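Local coordinates for protein UDP-N-acetylglucosamine pyrophosphorylase (Entamoeba histolytica, PDB 3OC9) that probably catalyses the formation of UDP-N-acetyl-alpha-D-glucosamine and diphosphate from UTP and N-acetyl-alpha-D-glucosamine 1-phosphate, at residues T6-V10 / L226-Q230; K179-A183 / M198-D203; S207-I213 / A319-F325; F270-A274 / V315-A319. All blocks are in the same frame, centred on the assembly; numbering follows the deposited sequence.

Contact 1 of 4, residues T6-V10 / L226-Q230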
loop_
_atom_site.group_PDB
_atom_site.type_symbol
_atom_site.label_atom_id
_atom_site.label_comp_id
_atom_site.label_asym_id
_atom_site.label_seq_id
_atom_site.Cartn_x
_atom_site.Cartn_y
_atom_site.Cartn_z
ATOM N N THR A 6 -2.211 31.415 -4.411
ATOM C CA THR A 6 -1.940 30.586 -3.198
ATOM C C THR A 6 -2.650 29.220 -3.292
ATOM O O THR A 6 -3.047 28.811 -4.396
ATOM C CB THR A 6 -2.322 31.339 -1.899
ATOM O OG1 THR A 6 -3.593 31.982 -2.062
ATOM C CG2 THR A 6 -1.272 32.404 -1.561
ATOM N N TYR A 7 -2.804 28.516 -2.167
ATOM C CA TYR A 7 -3.475 27.199 -2.188
ATOM C C TYR A 7 -4.995 27.311 -2.422
ATOM O O TYR A 7 -5.649 28.259 -1.939
ATOM C CB TYR A 7 -3.181 26.386 -0.916
ATOM C CG TYR A 7 -1.741 25.919 -0.711
ATOM C CD1 TYR A 7 -0.947 25.505 -1.786
ATOM C CD2 TYR A 7 -1.188 25.868 0.571
ATOM C CE1 TYR A 7 0.375 25.065 -1.591
ATOM C CE2 TYR A 7 0.131 25.429 0.780
ATOM C CZ TYR A 7 0.900 25.030 -0.309
ATOM O OH TYR A 7 2.190 24.598 -0.114
ATOM N N GLN A 8 -5.548 26.355 -3.181
ATOM C CA GLN A 8 -6.994 26.221 -3.387
ATOM C C GLN A 8 -7.466 24.781 -3.042
ATOM O O GLN A 8 -6.662 23.846 -3.121
ATOM C CB GLN A 8 -7.366 26.559 -4.839
ATOM C CG GLN A 8 -6.965 27.990 -5.289
ATOM C CD GLN A 8 -7.832 29.084 -4.667
ATOM O OE1 GLN A 8 -9.055 28.952 -4.571
ATOM N NE2 GLN A 8 -7.197 30.186 -4.262
ATOM N N PRO A 9 -8.749 24.615 -2.642
ATOM C CA PRO A 9 -9.288 23.270 -2.306
ATOM C C PRO A 9 -9.331 22.302 -3.503
ATOM O O PRO A 9 -9.360 22.741 -4.664
ATOM C CB PRO A 9 -10.730 23.564 -1.846
ATOM C CG PRO A 9 -10.785 25.029 -1.577
ATOM C CD PRO A 9 -9.783 25.658 -2.495
ATOM N N VAL A 10 -9.370 21.003 -3.204
ATOM C CA VAL A 10 -9.429 19.916 -4.203
ATOM C C VAL A 10 -10.810 19.220 -4.111
ATOM O O VAL A 10 -11.210 18.821 -3.014
ATOM C CB VAL A 10 -8.299 18.864 -3.931
ATOM C CG1 VAL A 10 -8.412 17.650 -4.870
ATOM C CG2 VAL A 10 -6.900 19.513 -4.057
ATOM N N LEU A 226 -4.440 16.770 0.469
ATOM C CA LEU A 226 -4.217 17.318 -0.903
ATOM C C LEU A 226 -4.567 18.808 -1.005
ATOM O O LEU A 226 -5.554 19.273 -0.395
ATOM C CB LEU A 226 -5.047 16.555 -1.957
ATOM C CG LEU A 226 -4.881 15.027 -1.997
ATOM C CD1 LEU A 226 -5.735 14.445 -3.117
ATOM C CD2 LEU A 226 -3.405 14.592 -2.194
ATOM N N VAL A 227 -3.771 19.527 -1.800
ATOM C CA VAL A 227 -4.009 20.942 -2.112
ATOM C C VAL A 227 -3.810 21.151 -3.628
ATOM O O VAL A 227 -3.223 20.303 -4.291
ATOM C CB VAL A 227 -3.051 21.905 -1.311
ATOM C CG1 VAL A 227 -3.170 21.712 0.233
ATOM C CG2 VAL A 227 -1.600 21.750 -1.769
ATOM N N LYS A 228 -4.302 22.274 -4.160
ATOM C CA LYS A 228 -4.085 22.644 -5.568
ATOM C C LYS A 228 -3.289 23.957 -5.639
ATOM O O LYS A 228 -3.615 24.912 -4.925
ATOM C CB LYS A 228 -5.436 22.781 -6.298
ATOM C CG LYS A 228 -5.324 22.890 -7.822
ATOM C CD LYS A 228 -6.683 23.136 -8.492
ATOM C CE LYS A 228 -7.458 21.847 -8.711
ATOM N NZ LYS A 228 -8.692 22.097 -9.542
ATOM N N GLU A 229 -2.248 23.986 -6.475
ATOM C CA GLU A 229 -1.413 25.186 -6.701
ATOM C C GLU A 229 -1.154 25.368 -8.204
ATOM O O GLU A 229 -0.564 24.490 -8.844
ATOM C CB GLU A 229 -0.084 25.049 -5.950
ATOM C CG GLU A 229 0.819 26.294 -5.980
ATOM C CD GLU A 229 2.007 26.230 -5.011
ATOM O OE1 GLU A 229 2.246 25.185 -4.370
ATOM O OE2 GLU A 229 2.717 27.250 -4.876
ATOM N N GLN A 230 -1.606 26.494 -8.769
ATOM C CA GLN A 230 -1.495 26.738 -10.225
ATOM C C GLN A 230 -1.969 25.526 -11.068
ATOM O O GLN A 230 -1.286 25.064 -12.006
ATOM C CB GLN A 230 -0.076 27.202 -10.606
ATOM C CG GLN A 230 0.298 28.582 -10.030
ATOM C CD GLN A 230 1.437 29.271 -10.774
ATOM O OE1 GLN A 230 2.613 28.971 -10.551
ATOM N NE2 GLN A 230 1.089 30.229 -11.648
HETATM O O HOH W 1 -3.231 28.285 -6.974
#
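The carbonyl oxygen of K228 is approached twice by the N-terminal segment T6-V10: Q8 N donates a hydrogen bond to K228 O over 3.0 Å, and Y7 CA makes a longer CA-H...O contact with it at 3.6 Å. The return bond, K228 N to Q8 O, is also 3.0 Å long. Together they make Q8 and K228 an antiparallel hydrogen-bonded pair, a single bridge. Beyond it a water joins the two chains, donating to T6 O and accepting from Q230 N. Y7 turns its ring over V227: with CG beside the backbone N (chi1 -67°), one ring face receives the V227 methyl CG2 in a CH-pi contact, 4.1 Å from the centroid and displaced toward the rim. At the ring edge, Y7 CE1 lies 3.4 Å from E229 OE1, and the carboxylate plane stands almost perpendicular to the ring (89°). That oxygen is also salt-bridged to K234 of the neighbouring strand 232-236. On the far side of the bridge V10 lays its CG2 methyl across the strand backbone, 3.5 Å from V227 C. Two backbone hydrogen bonds thus fix the register, while a CH-pi contact and methyl packing hold Y7 and V10 to the strand on either side of the bridge in sequence; the K234 ammonium probably offsets the negative charge of E229 beside the tyrosine ring.

Contact 2 of 4, residues K179-A183 / M198-D203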
loop_
_atom_site.group_PDB
_atom_site.type_symbol
_atom_site.label_atom_id
_atom_site.label_comp_id
_atom_site.label_asym_id
_atom_site.label_seq_id
_atom_site.Cartn_x
_atom_site.Cartn_y
_atom_site.Cartn_z
ATOM N N LYS A 179 -0.527 -1.534 -19.004
ATOM C CA LYS A 179 -0.956 -0.128 -19.149
ATOM C C LYS A 179 -1.191 0.607 -17.815
ATOM O O LYS A 179 -1.040 1.838 -17.756
ATOM C CB LYS A 179 -2.235 -0.028 -20.002
ATOM C CG LYS A 179 -2.143 -0.576 -21.450
ATOM C CD LYS A 179 -1.237 0.308 -22.322
ATOM C CE LYS A 179 -1.238 -0.131 -23.782
ATOM N NZ LYS A 179 -0.768 1.000 -24.642
ATOM N N TYR A 180 -1.608 -0.127 -16.778
ATOM C CA TYR A 180 -1.930 0.473 -15.452
ATOM C C TYR A 180 -1.348 -0.346 -14.285
ATOM O O TYR A 180 -1.460 -1.568 -14.295
ATOM C CB TYR A 180 -3.464 0.568 -15.266
ATOM C CG TYR A 180 -4.178 1.457 -16.273
ATOM C CD1 TYR A 180 -4.032 2.847 -16.224
ATOM C CD2 TYR A 180 -5.004 0.910 -17.275
ATOM C CE1 TYR A 180 -4.696 3.686 -17.158
ATOM C CE2 TYR A 180 -5.669 1.754 -18.218
ATOM C CZ TYR A 180 -5.504 3.131 -18.136
ATOM O OH TYR A 180 -6.133 3.989 -19.034
ATOM N N SER A 181 -0.740 0.325 -13.289
ATOM C CA SER A 181 -0.136 -0.342 -12.107
ATOM C C SER A 181 -0.671 0.299 -10.808
ATOM O O SER A 181 -0.800 1.534 -10.731
ATOM C CB SER A 181 1.416 -0.253 -12.127
ATOM O OG SER A 181 2.006 -0.859 -13.298
ATOM N N VAL A 182 -1.009 -0.519 -9.808
ATOM C CA VAL A 182 -1.378 0.002 -8.459
ATOM C C VAL A 182 -0.204 -0.164 -7.483
ATOM O O VAL A 182 0.277 -1.308 -7.265
ATOM C CB VAL A 182 -2.652 -0.692 -7.873
ATOM C CG1 VAL A 182 -3.004 -0.127 -6.500
ATOM C CG2 VAL A 182 -3.840 -0.562 -8.819
ATOM N N ALA A 183 0.268 0.963 -6.921
ATOM C CA ALA A 183 1.355 0.978 -5.919
ATOM C C ALA A 183 0.833 1.258 -4.501
ATOM O O ALA A 183 0.157 2.273 -4.279
ATOM C CB ALA A 183 2.431 2.046 -6.305
ATOM N N MET A 198 -11.246 0.442 -9.429
ATOM C CA MET A 198 -10.278 1.555 -9.627
ATOM C C MET A 198 -9.641 1.537 -11.044
ATOM O O MET A 198 -9.467 2.599 -11.680
ATOM C CB MET A 198 -9.224 1.479 -8.485
ATOM C CG MET A 198 -8.096 2.513 -8.520
ATOM S SD MET A 198 -6.854 2.085 -7.248
ATOM C CE MET A 198 -6.045 3.673 -7.126
ATOM N N ILE A 199 -9.303 0.337 -11.546
ATOM C CA ILE A 199 -8.728 0.193 -12.918
ATOM C C ILE A 199 -9.738 0.698 -13.979
ATOM O O ILE A 199 -9.382 1.465 -14.891
ATOM C CB ILE A 199 -8.302 -1.294 -13.214
ATOM C CG1 ILE A 199 -7.219 -1.772 -12.231
ATOM C CG2 ILE A 199 -7.923 -1.524 -14.726
ATOM C CD1 ILE A 199 -5.892 -1.022 -12.261
ATOM N N GLY A 200 -11.005 0.302 -13.836
ATOM C CA GLY A 200 -12.057 0.768 -14.760
ATOM C C GLY A 200 -12.321 2.279 -14.699
ATOM O O GLY A 200 -12.515 2.942 -15.740
ATOM N N TYR A 201 -12.296 2.829 -13.487
ATOM C CA TYR A 201 -12.478 4.289 -13.267
ATOM C C TYR A 201 -11.345 5.108 -13.942
ATOM O O TYR A 201 -11.612 6.068 -14.703
ATOM C CB TYR A 201 -12.599 4.578 -11.752
ATOM C CG TYR A 201 -13.215 5.928 -11.359
ATOM C CD1 TYR A 201 -14.601 6.109 -11.363
ATOM C CD2 TYR A 201 -12.406 7.007 -10.945
ATOM C CE1 TYR A 201 -15.188 7.337 -10.973
ATOM C CE2 TYR A 201 -12.991 8.256 -10.555
ATOM C CZ TYR A 201 -14.378 8.404 -10.576
ATOM O OH TYR A 201 -14.971 9.624 -10.213
ATOM N N MET A 202 -10.083 4.736 -13.699
ATOM C CA MET A 202 -8.981 5.464 -14.327
ATOM C C MET A 202 -8.916 5.304 -15.869
ATOM O O MET A 202 -8.490 6.231 -16.573
ATOM C CB MET A 202 -7.634 5.286 -13.574
ATOM C CG MET A 202 -6.909 3.962 -13.746
ATOM S SD MET A 202 -5.354 3.941 -12.757
ATOM C CE MET A 202 -4.441 5.347 -13.398
ATOM N N ASP A 203 -9.403 4.176 -16.402
ATOM C CA ASP A 203 -9.385 4.011 -17.872
ATOM C C ASP A 203 -10.424 4.878 -18.563
ATOM O O ASP A 203 -10.103 5.557 -19.547
ATOM C CB ASP A 203 -9.505 2.548 -18.317
ATOM C CG ASP A 203 -9.296 2.370 -19.837
ATOM O OD1 ASP A 203 -8.187 2.653 -20.358
ATOM O OD2 ASP A 203 -10.251 1.944 -20.505
#
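Y180 OH donates a hydrogen bond to D203 OD1 over 2.8 Å, joining the start of strand 180-184 to helix 196-204. The bond uses the anti lone pair of OD1, the one turned away from the other carboxylate oxygen, and the ring and carboxylate planes stand 78° apart, with OD1 at the ring edge. M202 runs past the same ring in the opposite direction. Its CG sits between the backbone N and the carbonyl carbon (chi1 76°), and the bend at chi3 carries the terminal methyl back to the tyrosine, where CE lies 3.8 Å from Y180 CD1. The sulfur forms a Met-aromatic contact, SD being 4.8 Å from the ring centroid in an oblique approach. One helical turn earlier, I199 touches both strand residues that point toward the helix: its CD1 lies 4.2 Å from Y180 CB and 4.0 Å from V182 CG2. M198 SD is a looser neighbour of V182 CG2, at 4.3 Å. In the second shell, R26 of helix 21-32 forms a salt bridge with D203 OD2, so the carboxylate is held through both oxygens, and C210 and K212 of strand 209-215 back the M198 side chain. The axes of strand 180-183 and helix 198-203 pass 9.9 Å apart, their N-to-C directions 127° apart, the helix lying against the central mixed sheet, consistent with the Rossmann-like alpha/beta core of the GT-A fold.

Contact 3 of 4, residues S207-I213 / A319-F325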
loop_
_atom_site.group_PDB
_atom_site.type_symbol
_atom_site.label_atom_id
_atom_site.label_comp_id
_atom_site.label_asym_id
_atom_site.label_seq_id
_atom_site.Cartn_x
_atom_site.Cartn_y
_atom_site.Cartn_z
ATOM N N SER A 207 -6.957 8.924 -16.860
ATOM C CA SER A 207 -6.076 9.545 -15.835
ATOM C C SER A 207 -4.610 9.116 -15.996
ATOM O O SER A 207 -4.360 7.958 -16.366
ATOM C CB SER A 207 -6.519 9.103 -14.420
ATOM O OG SER A 207 -7.881 9.432 -14.148
ATOM N N GLU A 208 -3.664 10.025 -15.689
ATOM C CA GLU A 208 -2.233 9.674 -15.404
ATOM C C GLU A 208 -2.026 9.093 -13.984
ATOM O O GLU A 208 -1.260 8.133 -13.789
ATOM C CB GLU A 208 -1.336 10.913 -15.574
ATOM C CG GLU A 208 -1.162 11.344 -17.053
ATOM C CD GLU A 208 -0.536 12.729 -17.173
ATOM O OE1 GLU A 208 -1.060 13.667 -16.552
ATOM O OE2 GLU A 208 0.454 12.883 -17.918
ATOM N N ILE A 209 -2.678 9.716 -12.998
ATOM C CA ILE A 209 -2.668 9.249 -11.594
ATOM C C ILE A 209 -4.110 9.193 -11.064
ATOM O O ILE A 209 -4.897 10.152 -11.293
ATOM C CB ILE A 209 -1.827 10.181 -10.633
ATOM C CG1 ILE A 209 -0.490 10.601 -11.266
ATOM C CG2 ILE A 209 -1.585 9.462 -9.250
ATOM C CD1 ILE A 209 0.304 11.655 -10.435
ATOM N N CYS A 210 -4.459 8.091 -10.374
ATOM C CA CYS A 210 -5.705 7.992 -9.602
ATOM C C CYS A 210 -5.324 7.831 -8.101
ATOM O O CYS A 210 -4.700 6.804 -7.708
ATOM C CB CYS A 210 -6.577 6.818 -10.104
ATOM S SG CYS A 210 -8.198 6.593 -9.209
ATOM N N ILE A 211 -5.704 8.814 -7.271
ATOM C CA ILE A 211 -5.297 8.871 -5.832
ATOM C C ILE A 211 -6.469 8.474 -4.903
ATOM O O ILE A 211 -7.476 9.201 -4.871
ATOM C CB ILE A 211 -4.824 10.317 -5.415
ATOM C CG1 ILE A 211 -3.747 10.848 -6.378
ATOM C CG2 ILE A 211 -4.296 10.333 -3.953
ATOM C CD1 ILE A 211 -3.397 12.404 -6.201
ATOM N N LYS A 212 -6.345 7.353 -4.169
ATOM C CA LYS A 212 -7.363 6.983 -3.138
ATOM C C LYS A 212 -7.225 7.851 -1.863
ATOM O O LYS A 212 -6.104 8.093 -1.384
ATOM C CB LYS A 212 -7.350 5.452 -2.811
ATOM C CG LYS A 212 -8.194 4.609 -3.846
ATOM C CD LYS A 212 -8.065 3.078 -3.642
ATOM C CE LYS A 212 -9.201 2.297 -4.360
ATOM N NZ LYS A 212 -9.085 0.775 -4.129
ATOM N N ILE A 213 -8.361 8.329 -1.331
ATOM C CA ILE A 213 -8.370 9.192 -0.129
ATOM C C ILE A 213 -9.414 8.733 0.894
ATOM O O ILE A 213 -10.396 8.045 0.532
ATOM C CB ILE A 213 -8.546 10.746 -0.461
ATOM C CG1 ILE A 213 -9.937 11.090 -1.054
ATOM C CG2 ILE A 213 -7.414 11.238 -1.411
ATOM C CD1 ILE A 213 -11.100 11.345 0.021
ATOM N N ALA A 319 1.891 15.678 -13.079
ATOM C CA ALA A 319 0.694 15.251 -13.842
ATOM C C ALA A 319 -0.286 16.382 -14.222
ATOM O O ALA A 319 -0.471 17.320 -13.438
ATOM C CB ALA A 319 -0.045 14.159 -13.059
ATOM N N THR A 320 -0.931 16.275 -15.398
ATOM C CA THR A 320 -2.042 17.199 -15.775
ATOM C C THR A 320 -3.447 16.551 -15.732
ATOM O O THR A 320 -4.470 17.264 -15.793
ATOM C CB THR A 320 -1.878 17.861 -17.196
ATOM O OG1 THR A 320 -1.870 16.855 -18.211
ATOM C CG2 THR A 320 -0.600 18.711 -17.295
ATOM N N LYS A 321 -3.506 15.218 -15.648
ATOM C CA LYS A 321 -4.802 14.514 -15.581
ATOM C C LYS A 321 -4.826 13.620 -14.335
ATOM O O LYS A 321 -4.198 12.539 -14.323
ATOM C CB LYS A 321 -5.038 13.677 -16.835
ATOM C CG LYS A 321 -5.059 14.513 -18.139
ATOM C CD LYS A 321 -5.229 13.632 -19.379
ATOM C CE LYS A 321 -6.669 13.170 -19.606
ATOM N NZ LYS A 321 -7.683 14.224 -19.322
ATOM N N VAL A 322 -5.531 14.080 -13.296
ATOM C CA VAL A 322 -5.550 13.368 -11.985
ATOM C C VAL A 322 -6.999 13.186 -11.506
ATOM O O VAL A 322 -7.782 14.161 -11.510
ATOM C CB VAL A 322 -4.771 14.178 -10.892
ATOM C CG1 VAL A 322 -4.872 13.501 -9.491
ATOM C CG2 VAL A 322 -3.297 14.410 -11.291
ATOM N N SER A 323 -7.377 11.960 -11.132
ATOM C CA SER A 323 -8.689 11.718 -10.514
ATOM C C SER A 323 -8.545 11.365 -9.007
ATOM O O SER A 323 -7.509 10.787 -8.597
ATOM C CB SER A 323 -9.465 10.642 -11.310
ATOM O OG SER A 323 -8.778 9.393 -11.368
ATOM N N ILE A 324 -9.562 11.728 -8.203
ATOM C CA ILE A 324 -9.572 11.518 -6.738
ATOM C C ILE A 324 -10.734 10.565 -6.362
ATOM O O ILE A 324 -11.910 10.871 -6.618
ATOM C CB ILE A 324 -9.711 12.888 -5.964
ATOM C CG1 ILE A 324 -8.706 13.936 -6.477
ATOM C CG2 ILE A 324 -9.583 12.706 -4.423
ATOM C CD1 ILE A 324 -7.226 13.484 -6.453
ATOM N N PHE A 325 -10.392 9.419 -5.765
ATOM C CA PHE A 325 -11.325 8.266 -5.504
ATOM C C PHE A 325 -11.534 8.080 -3.986
ATOM O O PHE A 325 -10.603 7.651 -3.267
ATOM C CB PHE A 325 -10.666 7.011 -6.162
ATOM C CG PHE A 325 -11.526 5.728 -6.221
ATOM C CD1 PHE A 325 -11.898 5.042 -5.066
ATOM C CD2 PHE A 325 -11.850 5.161 -7.464
ATOM C CE1 PHE A 325 -12.624 3.822 -5.135
ATOM C CE2 PHE A 325 -12.573 3.950 -7.554
ATOM C CZ PHE A 325 -12.962 3.285 -6.376
HETATM O O HOH W 2 0.859 15.413 -18.689
#
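E208 turns its CG beside the backbone N (chi1 -71°) and runs extended beyond it, which brings OE1 to the chain just before strand 322-326. There OE1 accepts two backbone N-H groups, T320 N at 2.9 Å and K321 N at 3.0 Å, both arriving nearly along its C-O axis. E208 N in turn donates to K321 O at 2.9 Å, so this residue grips the T320-K321 backbone through main chain and side chain alike. A water links E208 OE2 to T320 OG1. From I209 onward the strands run parallel, their short axes 23° apart, and four bridged pairs from I209 with V322 to K212 with F325 are laced by a ladder of backbone hydrogen bonds. One face of the sheet carries S323, C210, K212 and F325. S323 OG, set between its backbone N and carbonyl carbon (chi1 60°), meets S207 OG at 2.9 Å in a hydroxyl hydrogen bond. K212 lies alongside F325 and places CE 4.2 Å from the ring centroid, an off-centre CH-pi contact, while its NZ goes on to salt bridges with E332 and D195. On the face of I209 and I211, I211 CD1 touches V322 CG1 at 3.8 Å; I209 CD1 also reaches A319 CB, ahead of the strand, at 3.6 Å. The chemistry is thus divided: the glutamate pins the entry to the strand with two bonds that its negative charge probably strengthens, backbone hydrogen bonds set the parallel register, and the lysine pairs an aliphatic contact on phenylalanine with a counter-charged end.

Contact 4 of 4, residues F270-A274 / V315-A319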
loop_
_atom_site.group_PDB
_atom_site.type_symbol
_atom_site.label_atom_id
_atom_site.label_comp_id
_atom_site.label_asym_id
_atom_site.label_seq_id
_atom_site.Cartn_x
_atom_site.Cartn_y
_atom_site.Cartn_z
ATOM N N PHE A 270 2.864 7.646 -17.803
ATOM C CA PHE A 270 3.222 8.553 -16.694
ATOM C C PHE A 270 4.491 8.082 -15.948
ATOM O O PHE A 270 5.366 8.907 -15.633
ATOM C CB PHE A 270 2.054 8.851 -15.703
ATOM C CG PHE A 270 2.462 9.801 -14.583
ATOM C CD1 PHE A 270 2.808 9.314 -13.329
ATOM C CD2 PHE A 270 2.580 11.185 -14.821
ATOM C CE1 PHE A 270 3.253 10.189 -12.310
ATOM C CE2 PHE A 270 3.014 12.067 -13.813
ATOM C CZ PHE A 270 3.337 11.575 -12.554
ATOM N N LEU A 271 4.601 6.776 -15.687
ATOM C CA LEU A 271 5.812 6.214 -15.058
ATOM C C LEU A 271 7.078 6.525 -15.890
ATOM O O LEU A 271 8.143 6.799 -15.328
ATOM C CB LEU A 271 5.679 4.687 -14.819
ATOM C CG LEU A 271 4.635 4.219 -13.780
ATOM C CD1 LEU A 271 4.561 2.700 -13.764
ATOM C CD2 LEU A 271 4.909 4.764 -12.372
ATOM N N GLU A 272 6.951 6.506 -17.218
ATOM C CA GLU A 272 8.080 6.906 -18.101
ATOM C C GLU A 272 8.517 8.365 -17.883
ATOM O O GLU A 272 9.741 8.644 -17.817
ATOM C CB GLU A 272 7.782 6.576 -19.582
ATOM C CG GLU A 272 7.708 5.058 -19.851
ATOM C CD GLU A 272 7.187 4.671 -21.234
ATOM O OE1 GLU A 272 6.194 5.270 -21.721
ATOM O OE2 GLU A 272 7.761 3.730 -21.832
ATOM N N LYS A 273 7.547 9.281 -17.734
ATOM C CA LYS A 273 7.850 10.701 -17.403
ATOM C C LYS A 273 8.461 10.857 -16.018
ATOM O O LYS A 273 9.450 11.582 -15.839
ATOM C CB LYS A 273 6.602 11.601 -17.510
ATOM C CG LYS A 273 5.944 11.650 -18.870
ATOM C CD LYS A 273 4.806 12.700 -18.894
ATOM C CE LYS A 273 4.263 12.926 -20.314
ATOM N NZ LYS A 273 3.748 11.661 -20.953
ATOM N N ALA A 274 7.893 10.155 -15.030
ATOM C CA ALA A 274 8.348 10.244 -13.642
ATOM C C ALA A 274 9.817 9.827 -13.444
ATOM O O ALA A 274 10.527 10.404 -12.595
ATOM C CB ALA A 274 7.421 9.413 -12.719
ATOM N N VAL A 315 6.131 13.699 -6.759
ATOM C CA VAL A 315 5.918 13.558 -8.218
ATOM C C VAL A 315 4.514 14.016 -8.685
ATOM O O VAL A 315 4.325 14.314 -9.869
ATOM C CB VAL A 315 6.252 12.119 -8.751
ATOM C CG1 VAL A 315 5.041 11.179 -8.693
ATOM C CG2 VAL A 315 6.804 12.205 -10.189
ATOM N N PHE A 316 3.567 14.129 -7.748
ATOM C CA PHE A 316 2.164 14.471 -8.106
ATOM C C PHE A 316 1.978 15.740 -8.989
ATOM O O PHE A 316 1.150 15.713 -9.919
ATOM C CB PHE A 316 1.215 14.526 -6.869
ATOM C CG PHE A 316 0.953 13.180 -6.158
ATOM C CD1 PHE A 316 1.462 11.951 -6.613
ATOM C CD2 PHE A 316 0.154 13.182 -4.995
ATOM C CE1 PHE A 316 1.183 10.730 -5.899
ATOM C CE2 PHE A 316 -0.133 11.964 -4.269
ATOM C CZ PHE A 316 0.368 10.743 -4.734
ATOM N N PRO A 317 2.731 16.849 -8.721
ATOM C CA PRO A 317 2.495 18.065 -9.550
ATOM C C PRO A 317 2.984 17.982 -11.021
ATOM O O PRO A 317 2.663 18.873 -11.842
ATOM C CB PRO A 317 3.201 19.197 -8.773
ATOM C CG PRO A 317 4.035 18.536 -7.716
ATOM C CD PRO A 317 3.560 17.120 -7.523
ATOM N N LEU A 318 3.725 16.920 -11.358
ATOM C CA LEU A 318 4.114 16.663 -12.761
ATOM C C LEU A 318 2.910 16.311 -13.661
ATOM O O LEU A 318 2.904 16.606 -14.872
ATOM C CB LEU A 318 5.194 15.560 -12.825
ATOM C CG LEU A 318 5.783 15.129 -14.188
ATOM C CD1 LEU A 318 6.530 16.269 -14.877
ATOM C CD2 LEU A 318 6.706 13.931 -14.017
ATOM N N ALA A 319 1.891 15.678 -13.079
ATOM C CA ALA A 319 0.694 15.251 -13.842
ATOM C C ALA A 319 -0.286 16.382 -14.222
ATOM O O ALA A 319 -0.471 17.320 -13.438
ATOM C CB ALA A 319 -0.045 14.159 -13.059
#
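F270 points its ring from helix 268-274 toward the 3-10 segment V315-L318, meeting it edge first at one point and obliquely at others. CG anti to the backbone N (chi1 -179°) brings the end of the ring to V315-A319, CZ lying 4.0 Å from V315 O. That carbonyl oxygen lies in the ring plane, facing the weakly positive C-H edge; it also accepts the backbone bond from L318 N within the turn. V315 approaches F270 from the opposite direction, and its CG1 is 4.2 Å from F270 CE1. The other valine methyl is turned to the end of the helix: V315 CG2 packs on A274 CB at 3.8 Å. On the other flank of the ring, CE2 is bracketed by two side chains in oblique positions, A319 CB at 3.8 Å and L318 CD2 at 4.1 Å. The leucine reaches across to the helix backbone as well, placing CD2 4.0 Å from K273 O and 4.1 Å from A274 CA, so one methyl bridges the phenylalanine and the last turn of the helix. K273 offers the aliphatic CB to this methyl, at 4.2 Å, and its longer end leads off. Around this apolar joint, I209 of strand 209-215 packs on F270. F161 of helix 160-166 touches A274 and V315, while F316 faces away from F270 onto I209 and I211, wedging the 3-10 turn between helix 268-274 and the sheet strands 209-215 and 263-267.

How the contacts relate
Contact 3 is the hub. Contact 4 shares A319 with it and adjoins it through I209 CD1, 3.7 Å from F270 CZ; their centres are 11 Å apart. Contact 2 reaches the same sheet through helix 196-204, its centre 10 Å from that of contact 3: M198 CA lies 3.9 Å from F325 CE2, and M202 O probably accepts a hydrogen bond from S207 N. Contact 1 sits further out, 25 Å from the chain centre, yet L226 CD1 lies 4.0 Å from I213 CG2, tying the strand partner of the N-terminal segment to strand 209-215. Contacts 1 and 2 do not touch, their centres being 24 Å apart.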